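Local coordinates for putative flavoprotein (Bacteroides eggerthii, PDB 4ICI), which binds flavin mononucleotide in a flavodoxin-like fold and is probably a redox or electron-transfer flavoprotein, though its physiological role is not established, at residues T156-K159 / A160-W164. Numbering follows the deposited sequence.
Sequences TDEK and AIRAW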
loop_
_atom_site.group_PDB
_atom_site.type_symbol
_atom_site.label_atom_id
_atom_site.label_comp_id
_atom_site.label_asym_id
_atom_site.label_seq_id
_atom_site.Cartn_x
_atom_site.Cartn_y
_atom_site.Cartn_z
ATOM N N THR A 156 12.940 -5.790 -7.468
ATOM C CA THR A 156 12.067 -6.753 -8.072
ATOM C C THR A 156 12.170 -6.735 -9.585
ATOM O O THR A 156 12.801 -5.849 -10.189
ATOM C CB THR A 156 10.587 -6.561 -7.593
ATOM O OG1 THR A 156 9.867 -7.778 -7.830
ATOM C CG2 THR A 156 9.913 -5.407 -8.285
ATOM N N ASP A 157 11.594 -7.762 -10.181
ATOM C CA ASP A 157 11.477 -7.895 -11.616
ATOM C C ASP A 157 10.306 -8.799 -11.924
ATOM O O ASP A 157 9.645 -9.330 -11.009
ATOM C CB ASP A 157 12.806 -8.349 -12.269
ATOM C CG ASP A 157 13.294 -9.712 -11.820
ATOM O OD1 ASP A 157 12.534 -10.584 -11.382
ATOM O OD2 ASP A 157 14.506 -9.957 -11.983
ATOM N N GLU A 158 9.990 -8.909 -13.200
ATOM C CA GLU A 158 8.826 -9.606 -13.646
ATOM C C GLU A 158 8.869 -11.078 -13.209
ATOM O O GLU A 158 7.855 -11.625 -12.804
ATOM C CB GLU A 158 8.658 -9.485 -15.170
ATOM C CG GLU A 158 7.382 -10.059 -15.694
ATOM C CD GLU A 158 7.020 -9.516 -17.080
ATOM O OE1 GLU A 158 7.894 -8.900 -17.739
ATOM O OE2 GLU A 158 5.858 -9.713 -17.495
ATOM N N LYS A 159 10.023 -11.728 -13.310
ATOM C CA LYS A 159 10.126 -13.144 -12.942
ATOM C C LYS A 159 9.839 -13.346 -11.462
ATOM O O LYS A 159 9.171 -14.319 -11.073
ATOM C CB LYS A 159 11.509 -13.722 -13.290
ATOM C CG LYS A 159 11.755 -13.900 -14.779
ATOM C CD LYS A 159 13.186 -14.323 -15.038
ATOM C CE LYS A 159 13.398 -14.562 -16.532
ATOM N NZ LYS A 159 14.851 -14.631 -16.920
ATOM N N ALA A 160 10.323 -12.442 -10.632
ATOM C CA ALA A 160 10.092 -12.560 -9.196
ATOM C C ALA A 160 8.629 -12.263 -8.860
ATOM O O ALA A 160 8.039 -12.921 -7.993
ATOM C CB ALA A 160 11.031 -11.660 -8.426
ATOM N N ILE A 161 8.042 -11.276 -9.530
ATOM C CA ILE A 161 6.627 -10.960 -9.332
ATOM C C ILE A 161 5.764 -12.149 -9.724
ATOM O O ILE A 161 4.869 -12.552 -8.976
ATOM C CB ILE A 161 6.209 -9.675 -10.085
ATOM C CG1 ILE A 161 6.874 -8.458 -9.421
ATOM C CG2 ILE A 161 4.654 -9.569 -10.168
ATOM C CD1 ILE A 161 6.887 -7.159 -10.250
ATOM N N ARG A 162 6.048 -12.749 -10.877
ATOM C CA ARG A 162 5.251 -13.870 -11.325
ATOM C C ARG A 162 5.342 -15.045 -10.354
ATOM O O ARG A 162 4.342 -15.701 -10.098
ATOM C CB ARG A 162 5.631 -14.265 -12.760
ATOM C CG ARG A 162 5.258 -13.146 -13.731
ATOM C CD ARG A 162 5.267 -13.592 -15.193
ATOM N NE ARG A 162 5.020 -12.451 -16.075
ATOM C CZ ARG A 162 3.847 -11.824 -16.214
ATOM N NH1 ARG A 162 2.760 -12.215 -15.535
ATOM N NH2 ARG A 162 3.754 -10.793 -17.050
ATOM N N ALA A 163 6.523 -15.294 -9.796
ATOM C CA ALA A 163 6.688 -16.406 -8.855
ATOM C C ALA A 163 5.856 -16.160 -7.584
ATOM O O ALA A 163 5.167 -17.049 -7.090
ATOM C CB ALA A 163 8.199 -16.609 -8.510
ATOM N N TRP A 164 5.943 -14.948 -7.036
ATOM C CA TRP A 164 5.116 -14.550 -5.893
ATOM C C TRP A 164 3.628 -14.797 -6.170
ATOM O O TRP A 164 2.904 -15.398 -5.352
ATOM C CB TRP A 164 5.367 -13.067 -5.621
ATOM C CG TRP A 164 4.352 -12.328 -4.767
ATOM C CD1 TRP A 164 3.622 -12.791 -3.696
ATOM C CD2 TRP A 164 4.042 -10.952 -4.887
ATOM N NE1 TRP A 164 2.894 -11.768 -3.142
ATOM C CE2 TRP A 164 3.131 -10.626 -3.858
ATOM C CE3 TRP A 164 4.476 -9.949 -5.742
ATOM C CZ2 TRP A 164 2.639 -9.335 -3.680
ATOM C CZ3 TRP A 164 3.962 -8.678 -5.592
ATOM C CH2 TRP A 164 3.073 -8.374 -4.562
#
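The N-cap of helix 158-168 is made by D157, whose carboxylate OD1 accepts from A160 N at 3.0 Å with an N-H...O angle of 156°. The torsion that allows this is chi1 of 62°, which sets CG between the backbone N and the carbonyl carbon and turns the carboxylate back over the first turn, where it meets a backbone amide. The same residue also starts the regular i to i+4 series: I161 N donates to D157 O (2.9 Å), followed by R162 N to E158 O and A163 N to K159 O. In this flavodoxin-type fold, a five-stranded parallel sheet of order 2-1-3-4-5, the capped helix follows edge strand 146-152 and packs beside helix 26-38. I161 faces that neighbour, touching L34 and A37, while its CG1 lies 3.5 Å from T156 OG1, ahead of the cap, and the two side chains cross at about a right angle. With an alanine here, CG1, CG2 and CD1 would go, which is likely to open a gap between T156 and helix 26-38 and to cost L34 and A37 their contact with the longer branches. On the exposed side of the first turn, E158 and R162, four residues apart, lie side by side and point the same way; E158 CG, anti to the backbone N, and the extended chain beyond it carry the carboxylate alongside R162. They form a salt bridge in which OE2 reaches the guanidinium edge near its plane; the modelled separation from OE2 to R162 NH2 is very short, so its exact length is doubtful. E158 OE2 to R162 NE is a weak second bond at 3.2 Å. The carboxylate and guanidinium planes differ by 39°, and R162 NH2 also makes a weak hydrogen bond to A37 O of helix 26-38.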